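Local coordinates for acetyl transferase (Salmonella typhimurium, PDB 1S7K), which acetylates the N-terminal amine of ribosomal protein L7/L12, as a GNAT-family acetyltransferase that binds coenzyme A, at residues A[12-17]-A[110-115]; A[21-26]-A[74-79]; A[78-83]-A[105-110]; A[85-90]-A[118-123]. All blocks are in the same frame, centred on the assembly; numbering follows the deposited sequence.

Interaction 1: residues A[12-17]-A[110-115]; sequences TTLELR and QGIMSQ
Leu14 leans from its strand onto the first turn of a helix, where Ile112 and Gln115 receive it, and its two methyls divide the work. CD2 packs on the Ile112 branch methyl, with Leu14 CD2 3.9 Å from Ile112 CG2. Leu14 CD1 passes over the helix backbone, 3.9 Å from Ile112 CA, and meets the amide end of the next-turn side chain 3.5 Å from Gln115 NE2. With CG anti to its own carbonyl carbon (chi1 -62°), Leu14 projects its fork across both partners at about a right angle. Ile112 offers its CG2 branch, and Gln115, its chain extended beyond CG, brings NE2 to the margin of the contact. The same Gln115 NE2 donates to a water 2.9 Å away, which also makes a weak, long contact with Thr13 OG1. The turn beneath is regular: Gln115 N bonds to Gly111 O at 2.8 Å, and Gly111 sits at the N-cap. Gly111 to Ser114 all belong to the CoA site, empty here, so Leu14 packs on the inner side of the cofactor-binding helix start. Leu14 also touches Cys77 and Ile112 touches Ile75, which wedges helix 112-127 against neighbouring strands 14-18 and 71-77.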
loop_
_atom_site.group_PDB
_atom_site.type_symbol
_atom_site.label_atom_id
_atom_site.label_comp_id
_atom_site.label_asym_id
_atom_site.label_seq_id
_atom_site.Cartn_x
_atom_site.Cartn_y
_atom_site.Cartn_z
ATOM N N THR A 12 23.615 -16.758 -17.320
ATOM C CA THR A 12 23.882 -17.986 -18.034
ATOM C C THR A 12 23.010 -19.128 -17.557
ATOM O O THR A 12 22.495 -19.905 -18.343
ATOM C CB THR A 12 25.379 -18.404 -17.888
ATOM O OG1 THR A 12 26.173 -17.379 -18.524
ATOM C CG2 THR A 12 25.593 -19.762 -18.569
ATOM N N THR A 13 22.820 -19.201 -16.256
ATOM C CA THR A 13 22.017 -20.260 -15.659
ATOM C C THR A 13 20.648 -19.821 -15.094
ATOM O O THR A 13 19.835 -20.668 -14.739
ATOM C CB THR A 13 22.821 -20.858 -14.515
ATOM O OG1 THR A 13 23.230 -19.782 -13.656
ATOM C CG2 THR A 13 24.119 -21.516 -15.042
ATOM N N LEU A 14 20.403 -18.521 -14.973
ATOM C CA LEU A 14 19.127 -18.072 -14.406
ATOM C C LEU A 14 18.269 -17.342 -15.416
ATOM O O LEU A 14 18.778 -16.625 -16.314
ATOM C CB LEU A 14 19.430 -17.112 -13.237
ATOM C CG LEU A 14 20.200 -17.680 -12.043
ATOM C CD1 LEU A 14 20.518 -16.566 -10.936
ATOM C CD2 LEU A 14 19.409 -18.850 -11.473
ATOM N N GLU A 15 16.948 -17.493 -15.269
ATOM C CA GLU A 15 16.033 -16.700 -16.084
ATOM C C GLU A 15 14.669 -16.657 -15.355
ATOM O O GLU A 15 14.391 -17.502 -14.493
ATOM C CB GLU A 15 15.907 -17.245 -17.524
ATOM C CG GLU A 15 15.046 -18.485 -17.722
ATOM C CD GLU A 15 14.933 -18.923 -19.221
ATOM O OE1 GLU A 15 15.719 -18.488 -20.106
ATOM O OE2 GLU A 15 14.035 -19.725 -19.476
ATOM N N LEU A 16 13.895 -15.605 -15.612
ATOM C CA LEU A 16 12.556 -15.436 -15.008
ATOM C C LEU A 16 11.566 -15.722 -16.139
ATOM O O LEU A 16 11.797 -15.303 -17.280
ATOM C CB LEU A 16 12.357 -13.990 -14.562
ATOM C CG LEU A 16 13.257 -13.484 -13.439
ATOM C CD1 LEU A 16 13.091 -11.980 -13.287
ATOM C CD2 LEU A 16 12.811 -14.200 -12.135
ATOM N N ARG A 17 10.516 -16.469 -15.834
ATOM C CA ARG A 17 9.480 -16.730 -16.801
ATOM C C ARG A 17 8.161 -16.239 -16.175
ATOM O O ARG A 17 7.871 -16.525 -14.999
ATOM C CB ARG A 17 9.396 -18.242 -17.114
ATOM C CG ARG A 17 10.719 -18.843 -17.606
ATOM C CD ARG A 17 10.628 -20.340 -17.927
ATOM N NE ARG A 17 11.965 -20.881 -18.226
ATOM C CZ ARG A 17 12.270 -22.181 -18.291
ATOM N NH1 ARG A 17 13.516 -22.576 -18.558
ATOM N NH2 ARG A 17 11.335 -23.103 -18.102
ATOM N N GLN A 110 22.313 -18.126 -2.244
ATOM C CA GLN A 110 23.200 -18.166 -3.395
ATOM C C GLN A 110 23.108 -16.958 -4.344
ATOM O O GLN A 110 23.567 -17.051 -5.494
ATOM C CB GLN A 110 22.934 -19.442 -4.184
ATOM C CG GLN A 110 23.185 -20.674 -3.298
ATOM C CD GLN A 110 22.391 -21.892 -3.805
ATOM O OE1 GLN A 110 22.529 -22.303 -4.947
ATOM N NE2 GLN A 110 21.551 -22.419 -2.973
ATOM N N GLY A 111 22.500 -15.850 -3.888
ATOM C CA GLY A 111 22.385 -14.660 -4.751
ATOM C C GLY A 111 21.466 -14.784 -5.965
ATOM O O GLY A 111 21.468 -13.897 -6.878
ATOM N N ILE A 112 20.683 -15.857 -6.016
ATOM C CA ILE A 112 19.771 -16.090 -7.151
ATOM C C ILE A 112 18.704 -14.979 -7.139
ATOM O O ILE A 112 18.321 -14.458 -8.201
ATOM C CB ILE A 112 19.063 -17.463 -7.021
ATOM C CG1 ILE A 112 20.114 -18.585 -7.197
ATOM C CG2 ILE A 112 17.955 -17.577 -8.053
ATOM C CD1 ILE A 112 19.559 -20.104 -6.950
ATOM N N MET A 113 18.198 -14.647 -5.938
ATOM C CA MET A 113 17.186 -13.562 -5.843
ATOM C C MET A 113 17.882 -12.252 -6.161
ATOM O O MET A 113 17.362 -11.455 -6.930
ATOM C CB MET A 113 16.546 -13.553 -4.452
ATOM C CG MET A 113 15.601 -12.410 -4.154
ATOM S SD MET A 113 14.381 -12.109 -5.403
ATOM C CE MET A 113 13.742 -13.454 -5.621
ATOM N N SER A 114 19.075 -12.042 -5.633
ATOM C CA SER A 114 19.778 -10.748 -5.920
ATOM C C SER A 114 20.036 -10.534 -7.430
ATOM O O SER A 114 19.801 -9.435 -7.946
ATOM C CB SER A 114 21.101 -10.700 -5.170
ATOM O OG SER A 114 20.876 -10.572 -3.761
ATOM N N GLN A 115 20.480 -11.570 -8.124
ATOM C CA GLN A 115 20.763 -11.412 -9.537
ATOM C C GLN A 115 19.467 -11.327 -10.277
ATOM O O GLN A 115 19.324 -10.480 -11.172
ATOM C CB GLN A 115 21.621 -12.584 -10.094
ATOM C CG GLN A 115 23.026 -12.604 -9.546
ATOM C CD GLN A 115 23.885 -13.622 -10.219
ATOM O OE1 GLN A 115 24.951 -13.286 -10.824
ATOM N NE2 GLN A 115 23.459 -14.863 -10.150
HETATM O O HOH W 1 24.089 -16.672 -12.305
#

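Interaction 2: residues A[21-26]-A[74-79]; sequences ESHVPA and LIFCQN
His23 and Phe76 form an aromatic pair of unusual, in-between geometry: their rings are neither stacked nor T-shaped, with centroids 6.0 Å apart and planes at 44°. The nearest approach is between Phe76 CZ and His23 CD2, at 3.9 Å, and His23 CD2 lies near the phenyl plane, at its edge. Seen from the imidazole, the phenyl arrives at a slant. Leu74 is the second partner of His23, and the two side chains run past each other in opposite directions; their approach is modelled too close to interpret, and the exact placement of the leucine methyl is doubtful. Within its own segment, Ser22 OG lies over one face of the His23 ring, 4.1 Å above its plane. The rotation of the imidazole is further fixed by ND1, which accepts a hydrogen bond from the backbone N of Asp20. Phe76 has another partner in Arg17, through a cation-pi contact. Leu74 and Phe76 both touch Met81, whereas Ile75 between them turns to helix 112-127. The contact thus joins residues 21-26, which lead into helix 24-33, to one face of strand 71-77, which runs antiparallel between strands 14-18 and 80-91.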
loop_
_atom_site.group_PDB
_atom_site.type_symbol
_atom_site.label_atom_id
_atom_site.label_comp_id
_atom_site.label_asym_id
_atom_site.label_seq_id
_atom_site.Cartn_x
_atom_site.Cartn_y
_atom_site.Cartn_z
ATOM N N GLU A 21 -0.212 -20.818 -16.826
ATOM C CA GLU A 21 -1.042 -21.924 -16.394
ATOM C C GLU A 21 -0.193 -23.211 -16.455
ATOM O O GLU A 21 -0.316 -24.082 -15.588
ATOM C CB GLU A 21 -2.287 -22.036 -17.293
ATOM C CG GLU A 21 -3.590 -21.804 -16.549
ATOM C CD GLU A 21 -3.928 -22.951 -15.597
ATOM O OE1 GLU A 21 -2.976 -23.546 -15.035
ATOM O OE2 GLU A 21 -5.136 -23.253 -15.403
ATOM N N SER A 22 0.700 -23.316 -17.451
ATOM C CA SER A 22 1.522 -24.523 -17.550
ATOM C C SER A 22 2.425 -24.793 -16.352
ATOM O O SER A 22 2.886 -25.918 -16.168
ATOM C CB SER A 22 2.402 -24.490 -18.796
ATOM O OG SER A 22 3.429 -23.504 -18.676
ATOM N N HIS A 23 2.685 -23.780 -15.534
ATOM C CA HIS A 23 3.583 -23.953 -14.380
ATOM C C HIS A 23 2.882 -24.479 -13.119
ATOM O O HIS A 23 3.529 -24.952 -12.183
ATOM C CB HIS A 23 4.241 -22.594 -13.983
ATOM C CG HIS A 23 5.000 -21.910 -15.084
ATOM N ND1 HIS A 23 4.558 -20.747 -15.677
ATOM C CD2 HIS A 23 6.175 -22.218 -15.686
ATOM C CE1 HIS A 23 5.427 -20.366 -16.600
ATOM N NE2 HIS A 23 6.415 -21.244 -16.629
ATOM N N VAL A 24 1.561 -24.348 -13.084
ATOM C CA VAL A 24 0.807 -24.700 -11.897
ATOM C C VAL A 24 1.211 -26.028 -11.312
ATOM O O VAL A 24 1.539 -26.105 -10.134
ATOM C CB VAL A 24 -0.732 -24.666 -12.165
ATOM C CG1 VAL A 24 -1.501 -25.158 -10.921
ATOM C CG2 VAL A 24 -1.174 -23.216 -12.492
ATOM N N PRO A 25 1.239 -27.092 -12.143
ATOM C CA PRO A 25 1.613 -28.417 -11.630
ATOM C C PRO A 25 2.893 -28.469 -10.840
ATOM O O PRO A 25 2.970 -29.057 -9.766
ATOM C CB PRO A 25 1.702 -29.276 -12.891
ATOM C CG PRO A 25 0.715 -28.612 -13.847
ATOM C CD PRO A 25 0.953 -27.125 -13.595
ATOM N N ALA A 26 3.934 -27.872 -11.398
ATOM C CA ALA A 26 5.251 -27.880 -10.762
ATOM C C ALA A 26 5.403 -26.945 -9.542
ATOM O O ALA A 26 6.046 -27.258 -8.521
ATOM C CB ALA A 26 6.267 -27.522 -11.818
ATOM N N LEU A 74 8.358 -16.755 -12.302
ATOM C CA LEU A 74 8.957 -17.966 -11.788
ATOM C C LEU A 74 10.477 -17.901 -12.104
ATOM O O LEU A 74 10.872 -17.563 -13.237
ATOM C CB LEU A 74 8.335 -19.187 -12.490
ATOM C CG LEU A 74 6.925 -19.471 -12.009
ATOM C CD1 LEU A 74 6.427 -20.808 -12.581
ATOM C CD2 LEU A 74 6.984 -19.630 -10.486
ATOM N N ILE A 75 11.295 -18.194 -11.104
ATOM C CA ILE A 75 12.765 -18.199 -11.196
ATOM C C ILE A 75 13.196 -19.622 -11.541
ATOM O O ILE A 75 12.868 -20.544 -10.788
ATOM C CB ILE A 75 13.413 -17.852 -9.821
ATOM C CG1 ILE A 75 13.125 -16.399 -9.380
ATOM C CG2 ILE A 75 14.973 -17.987 -9.894
ATOM C CD1 ILE A 75 13.393 -16.281 -7.816
ATOM N N PHE A 76 13.942 -19.776 -12.641
ATOM C CA PHE A 76 14.465 -21.065 -13.096
ATOM C C PHE A 76 15.968 -21.010 -13.075
ATOM O O PHE A 76 16.572 -20.053 -13.541
ATOM C CB PHE A 76 14.013 -21.399 -14.507
ATOM C CG PHE A 76 12.605 -21.831 -14.575
ATOM C CD1 PHE A 76 11.571 -20.899 -14.757
ATOM C CD2 PHE A 76 12.292 -23.173 -14.425
ATOM C CE1 PHE A 76 10.249 -21.314 -14.781
ATOM C CE2 PHE A 76 10.977 -23.600 -14.449
ATOM C CZ PHE A 76 9.951 -22.661 -14.631
ATOM N N CYS A 77 16.558 -22.047 -12.511
ATOM C CA CYS A 77 18.011 -22.105 -12.402
ATOM C C CYS A 77 18.395 -23.382 -13.148
ATOM O O CYS A 77 17.979 -24.452 -12.728
ATOM C CB CYS A 77 18.373 -22.181 -10.913
ATOM S SG CYS A 77 20.139 -22.608 -10.536
ATOM N N GLN A 78 19.192 -23.264 -14.217
ATOM C CA GLN A 78 19.572 -24.419 -15.044
ATOM C C GLN A 78 18.314 -25.234 -15.427
ATOM O O GLN A 78 18.333 -26.477 -15.398
ATOM C CB GLN A 78 20.546 -25.330 -14.310
ATOM C CG GLN A 78 21.824 -24.619 -13.817
ATOM C CD GLN A 78 22.981 -25.587 -13.594
ATOM O OE1 GLN A 78 24.041 -25.216 -13.101
ATOM N NE2 GLN A 78 22.772 -26.850 -13.984
ATOM N N ASN A 79 17.236 -24.520 -15.752
ATOM C CA ASN A 79 15.941 -25.093 -16.164
ATOM C C ASN A 79 15.053 -25.771 -15.116
ATOM O O ASN A 79 14.014 -26.335 -15.454
ATOM C CB ASN A 79 16.143 -26.057 -17.349
ATOM C CG ASN A 79 16.548 -25.322 -18.604
ATOM O OD1 ASN A 79 15.918 -24.342 -18.959
ATOM N ND2 ASN A 79 17.626 -25.779 -19.263
#

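Interaction 3: residues A[78-83]-A[105-110]; sequences QNEMAG and ESFQGQ
Phe107 turns CG anti to its carbonyl carbon (chi1 -62°), which presents the face of its ring to Ala82, and Glu80 carries CG anti to its backbone N in an extended chain that brings the carboxylate to the rim of the same ring. The Ala82 methyl makes a CH-pi contact of nearly ideal form: CB lies 3.5 Å from the centroid of the Phe107 ring and only 11° off its normal. At the edge, near the ring plane, Glu80 CD is 3.9 Å from Phe107 CZ. There the carboxylate stands almost upright to the phenyl, the planes being 80° apart, and meets the ring's CH rim instead of its pi cloud. Ala82 owes its place partly to a classic beta bulge, in which it and Gly83 both face Ile75 on the neighbouring strand. Within the loop, the Gln110 amide nitrogen serves two carbonyls: Gln110 NE2 is 3.1 Å from Ser106 O and 3.0 Å from Gln108 O. Through Ala82 and Cys77 Phe107 packs the loop on the sheet, and through Ile112 on the start of the helix, two residues before Gly109, a CoA-binding residue. The Gly-X-Gly run of Gly109 to Gly111, leading into a helix, is characteristic of the GNAT pyrophosphate-binding loop, the family's counterpart of a P-loop.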
loop_
_atom_site.group_PDB
_atom_site.type_symbol
_atom_site.label_atom_id
_atom_site.label_comp_id
_atom_site.label_asym_id
_atom_site.label_seq_id
_atom_site.Cartn_x
_atom_site.Cartn_y
_atom_site.Cartn_z
ATOM N N GLN A 78 19.192 -23.264 -14.217
ATOM C CA GLN A 78 19.572 -24.419 -15.044
ATOM C C GLN A 78 18.314 -25.234 -15.427
ATOM O O GLN A 78 18.333 -26.477 -15.398
ATOM C CB GLN A 78 20.546 -25.330 -14.310
ATOM C CG GLN A 78 21.824 -24.619 -13.817
ATOM C CD GLN A 78 22.981 -25.587 -13.594
ATOM O OE1 GLN A 78 24.041 -25.216 -13.101
ATOM N NE2 GLN A 78 22.772 -26.850 -13.984
ATOM N N ASN A 79 17.236 -24.520 -15.752
ATOM C CA ASN A 79 15.941 -25.093 -16.164
ATOM C C ASN A 79 15.053 -25.771 -15.116
ATOM O O ASN A 79 14.014 -26.335 -15.454
ATOM C CB ASN A 79 16.143 -26.057 -17.349
ATOM C CG ASN A 79 16.548 -25.322 -18.604
ATOM O OD1 ASN A 79 15.918 -24.342 -18.959
ATOM N ND2 ASN A 79 17.626 -25.779 -19.263
ATOM N N GLU A 80 15.431 -25.681 -13.855
ATOM C CA GLU A 80 14.656 -26.261 -12.767
ATOM C C GLU A 80 13.917 -25.122 -12.066
ATOM O O GLU A 80 14.495 -24.081 -11.826
ATOM C CB GLU A 80 15.591 -26.912 -11.770
ATOM C CG GLU A 80 14.878 -27.835 -10.846
ATOM C CD GLU A 80 15.779 -28.431 -9.817
ATOM O OE1 GLU A 80 17.009 -28.568 -10.061
ATOM O OE2 GLU A 80 15.240 -28.788 -8.748
ATOM N N MET A 81 12.652 -25.308 -11.730
ATOM C CA MET A 81 11.969 -24.200 -11.044
ATOM C C MET A 81 12.573 -24.026 -9.636
ATOM O O MET A 81 12.732 -24.989 -8.880
ATOM C CB MET A 81 10.471 -24.500 -11.006
ATOM C CG MET A 81 9.568 -23.273 -10.968
ATOM S SD MET A 81 7.893 -23.823 -10.437
ATOM C CE MET A 81 8.365 -24.297 -8.998
ATOM N N ALA A 82 12.942 -22.797 -9.253
ATOM C CA ALA A 82 13.575 -22.597 -7.955
ATOM C C ALA A 82 12.854 -21.677 -6.981
ATOM O O ALA A 82 13.194 -21.656 -5.817
ATOM C CB ALA A 82 15.024 -22.077 -8.136
ATOM N N GLY A 83 11.913 -20.884 -7.474
ATOM C CA GLY A 83 11.166 -20.022 -6.560
ATOM C C GLY A 83 10.329 -19.037 -7.316
ATOM O O GLY A 83 10.151 -19.179 -8.506
ATOM N N GLU A 105 14.057 -24.368 -0.676
ATOM C CA GLU A 105 15.133 -24.558 0.291
ATOM C C GLU A 105 16.530 -24.818 -0.254
ATOM O O GLU A 105 17.519 -24.406 0.340
ATOM C CB GLU A 105 14.759 -25.689 1.280
ATOM C CG GLU A 105 14.672 -27.092 0.683
ATOM C CD GLU A 105 13.876 -28.050 1.585
ATOM O OE1 GLU A 105 13.810 -29.269 1.322
ATOM O OE2 GLU A 105 13.299 -27.572 2.567
ATOM N N SER A 106 16.641 -25.502 -1.378
ATOM C CA SER A 106 17.983 -25.818 -1.923
ATOM C C SER A 106 18.566 -24.684 -2.788
ATOM O O SER A 106 19.683 -24.817 -3.357
ATOM C CB SER A 106 17.911 -27.100 -2.777
ATOM O OG SER A 106 16.985 -26.924 -3.829
ATOM N N PHE A 107 17.828 -23.583 -2.886
ATOM C CA PHE A 107 18.295 -22.431 -3.697
ATOM C C PHE A 107 18.423 -21.115 -2.931
ATOM O O PHE A 107 18.395 -20.011 -3.536
ATOM C CB PHE A 107 17.366 -22.181 -4.872
ATOM C CG PHE A 107 17.288 -23.339 -5.843
ATOM C CD1 PHE A 107 16.333 -24.319 -5.693
ATOM C CD2 PHE A 107 18.158 -23.407 -6.922
ATOM C CE1 PHE A 107 16.227 -25.374 -6.623
ATOM C CE2 PHE A 107 18.064 -24.456 -7.849
ATOM C CZ PHE A 107 17.100 -25.432 -7.699
ATOM N N GLN A 108 18.576 -21.225 -1.623
ATOM C CA GLN A 108 18.741 -20.060 -0.781
ATOM C C GLN A 108 20.212 -19.736 -0.523
ATOM O O GLN A 108 21.106 -20.618 -0.627
ATOM C CB GLN A 108 18.036 -20.302 0.557
ATOM C CG GLN A 108 16.527 -20.522 0.401
ATOM C CD GLN A 108 15.864 -20.821 1.745
ATOM O OE1 GLN A 108 16.532 -20.827 2.764
ATOM N NE2 GLN A 108 14.568 -21.053 1.750
ATOM N N GLY A 109 20.455 -18.476 -0.161
ATOM C CA GLY A 109 21.783 -17.967 0.148
ATOM C C GLY A 109 22.778 -17.970 -1.002
ATOM O O GLY A 109 23.970 -17.872 -0.760
ATOM N N GLN A 110 22.313 -18.126 -2.244
ATOM C CA GLN A 110 23.200 -18.166 -3.395
ATOM C C GLN A 110 23.108 -16.958 -4.344
ATOM O O GLN A 110 23.567 -17.051 -5.494
ATOM C CB GLN A 110 22.934 -19.442 -4.184
ATOM C CG GLN A 110 23.185 -20.674 -3.298
ATOM C CD GLN A 110 22.391 -21.892 -3.805
ATOM O OE1 GLN A 110 22.529 -22.303 -4.947
ATOM N NE2 GLN A 110 21.551 -22.419 -2.973
#

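Interaction 4: residues A[85-90]-A[118-123]; sequences LSFNAI and QALMTH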
loop_
_atom_site.group_PDB
_atom_site.type_symbol
_atom_site.label_atom_id
_atom_site.label_comp_id
_atom_site.label_asym_id
_atom_site.label_seq_id
_atom_site.Cartn_x
_atom_site.Cartn_y
_atom_site.Cartn_z
ATOM N N LEU A 85 9.409 -14.723 -7.932
ATOM C CA LEU A 85 9.803 -13.318 -7.762
ATOM C C LEU A 85 8.573 -12.511 -8.244
ATOM O O LEU A 85 8.147 -12.619 -9.440
ATOM C CB LEU A 85 11.024 -12.984 -8.611
ATOM C CG LEU A 85 11.501 -11.541 -8.521
ATOM C CD1 LEU A 85 11.592 -11.120 -7.085
ATOM C CD2 LEU A 85 12.868 -11.389 -9.210
ATOM N N SER A 86 7.979 -11.744 -7.315
ATOM C CA SER A 86 6.744 -10.995 -7.605
ATOM C C SER A 86 6.776 -9.514 -7.352
ATOM O O SER A 86 7.605 -9.043 -6.582
ATOM C CB SER A 86 5.583 -11.535 -6.749
ATOM O OG SER A 86 5.343 -12.921 -6.987
ATOM N N PHE A 87 5.880 -8.787 -8.014
ATOM C CA PHE A 87 5.658 -7.394 -7.726
ATOM C C PHE A 87 4.251 -7.652 -7.095
ATOM O O PHE A 87 3.266 -7.911 -7.817
ATOM C CB PHE A 87 5.550 -6.547 -9.003
ATOM C CG PHE A 87 6.864 -6.166 -9.607
ATOM C CD1 PHE A 87 6.960 -5.850 -10.971
ATOM C CD2 PHE A 87 8.005 -6.094 -8.835
ATOM C CE1 PHE A 87 8.186 -5.485 -11.548
ATOM C CE2 PHE A 87 9.235 -5.723 -9.400
ATOM C CZ PHE A 87 9.330 -5.424 -10.768
ATOM N N ASN A 88 4.199 -7.679 -5.758
ATOM C CA ASN A 88 2.949 -7.983 -5.082
ATOM C C ASN A 88 1.838 -7.062 -5.532
ATOM O O ASN A 88 0.672 -7.491 -5.608
ATOM C CB ASN A 88 3.088 -7.890 -3.586
ATOM C CG ASN A 88 4.037 -8.927 -3.037
ATOM O OD1 ASN A 88 4.097 -10.046 -3.540
ATOM N ND2 ASN A 88 4.773 -8.565 -1.979
ATOM N N ALA A 89 2.158 -5.797 -5.776
ATOM C CA ALA A 89 1.155 -4.842 -6.260
ATOM C C ALA A 89 1.914 -3.777 -7.036
ATOM O O ALA A 89 3.122 -3.568 -6.812
ATOM C CB ALA A 89 0.434 -4.177 -5.110
ATOM N N ILE A 90 1.207 -3.059 -7.901
ATOM C CA ILE A 90 1.805 -1.971 -8.680
ATOM C C ILE A 90 0.828 -0.824 -8.591
ATOM O O ILE A 90 -0.390 -1.068 -8.496
ATOM C CB ILE A 90 1.987 -2.369 -10.161
ATOM C CG1 ILE A 90 3.102 -3.433 -10.265
ATOM C CG2 ILE A 90 2.325 -1.149 -11.020
ATOM C CD1 ILE A 90 3.195 -4.117 -11.627
ATOM N N GLN A 118 17.971 -7.742 -9.753
ATOM C CA GLN A 118 18.620 -6.638 -10.456
ATOM C C GLN A 118 18.249 -6.690 -11.923
ATOM O O GLN A 118 18.020 -5.638 -12.552
ATOM C CB GLN A 118 20.142 -6.701 -10.309
ATOM C CG GLN A 118 20.527 -6.738 -8.835
ATOM C CD GLN A 118 21.913 -6.194 -8.640
ATOM O OE1 GLN A 118 22.767 -6.327 -9.552
ATOM N NE2 GLN A 118 22.166 -5.566 -7.490
ATOM N N ALA A 119 18.115 -7.910 -12.450
ATOM C CA ALA A 119 17.783 -8.063 -13.864
ATOM C C ALA A 119 16.372 -7.596 -14.131
ATOM O O ALA A 119 16.127 -6.896 -15.122
ATOM C CB ALA A 119 17.921 -9.534 -14.302
ATOM N N LEU A 120 15.462 -7.968 -13.223
ATOM C CA LEU A 120 14.051 -7.629 -13.367
ATOM C C LEU A 120 13.858 -6.129 -13.317
ATOM O O LEU A 120 13.105 -5.595 -14.139
ATOM C CB LEU A 120 13.198 -8.322 -12.291
ATOM C CG LEU A 120 11.721 -7.960 -12.221
ATOM C CD1 LEU A 120 11.079 -8.266 -13.594
ATOM C CD2 LEU A 120 11.022 -8.719 -11.031
ATOM N N MET A 121 14.521 -5.459 -12.363
ATOM C CA MET A 121 14.410 -4.001 -12.209
ATOM C C MET A 121 14.972 -3.257 -13.434
ATOM O O MET A 121 14.375 -2.324 -13.954
ATOM C CB MET A 121 15.128 -3.557 -10.928
ATOM C CG MET A 121 14.423 -4.118 -9.659
ATOM S SD MET A 121 15.206 -3.363 -8.144
ATOM C CE MET A 121 16.925 -3.863 -8.372
ATOM N N THR A 122 16.084 -3.734 -13.946
ATOM C CA THR A 122 16.723 -3.118 -15.112
ATOM C C THR A 122 15.784 -3.227 -16.313
ATOM O O THR A 122 15.603 -2.276 -17.073
ATOM C CB THR A 122 18.028 -3.892 -15.440
ATOM O OG1 THR A 122 19.049 -3.464 -14.531
ATOM C CG2 THR A 122 18.412 -3.694 -16.927
ATOM N N HIS A 123 15.212 -4.412 -16.438
ATOM C CA HIS A 123 14.270 -4.718 -17.517
ATOM C C HIS A 123 13.031 -3.785 -17.435
ATOM O O HIS A 123 12.566 -3.269 -18.473
ATOM C CB HIS A 123 13.854 -6.164 -17.399
ATOM C CG HIS A 123 12.759 -6.555 -18.353
ATOM N ND1 HIS A 123 13.033 -7.028 -19.624
ATOM C CD2 HIS A 123 11.409 -6.569 -18.222
ATOM C CE1 HIS A 123 11.891 -7.323 -20.232
ATOM N NE2 HIS A 123 10.894 -7.055 -19.407
#
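The Phe87 ring meets Leu120 at a slant, neither squarely over a face nor at the edge, while Tyr124 of the same helix engages that ring in an edge-to-face pair. Leu120 supplies one methyl to the ring's far end: its CD2 lies 3.7 Å from Phe87 CZ and 3.9 Å from Phe87 CE2. The same methyl serves a second partner. Leu85 and Leu120 reach toward each other tip to tip, with Leu85 CD2 3.7 Å from Leu120 CD2, so a single carbon is shared by two side chains of the strand. Leu120 can do this because its CG stands anti to the backbone N (chi1 174°), which carries the fork away from the helix toward the sheet. The CA atoms of Leu85 and Leu120 are 9.0 Å apart, and the side chains make the contact. All three touching residues are buried. Leu85 also rests on Ile75, Tyr101 and Met113, and Leu120 on Tyr73. Helix 112-127, the connection of the beta-alpha-beta crossover between parallel strands 96-103 and 132-138, is thereby laid over strand 80-91 and its neighbours 71-77 and 96-103.

The four contacts work outward from one sheet. Interactions 1 and 4 both use helix 112-127; their centres are 12 Å apart, and Met113 SD approaches Leu85 CD1 at 3.4 Å. Interaction 3 joins interaction 1: they share Gln110, and Ile112 CD1 lies 3.6 Å from Phe107 CD2. Together these two hold the loop and helix start that supply Gly109 and Gly111 to Ser114 to the CoA site. Interaction 2 lies on the other face of strand 71-77, since Ile75 touches helix 112-127 while Leu74 and Phe76 point the other way; the Phe76 side chain is about 8 Å from that of Ile112. The 71-77/80-91 hairpin couples it to interaction 3, with Ile75 O 2.7 Å from Ala82 N.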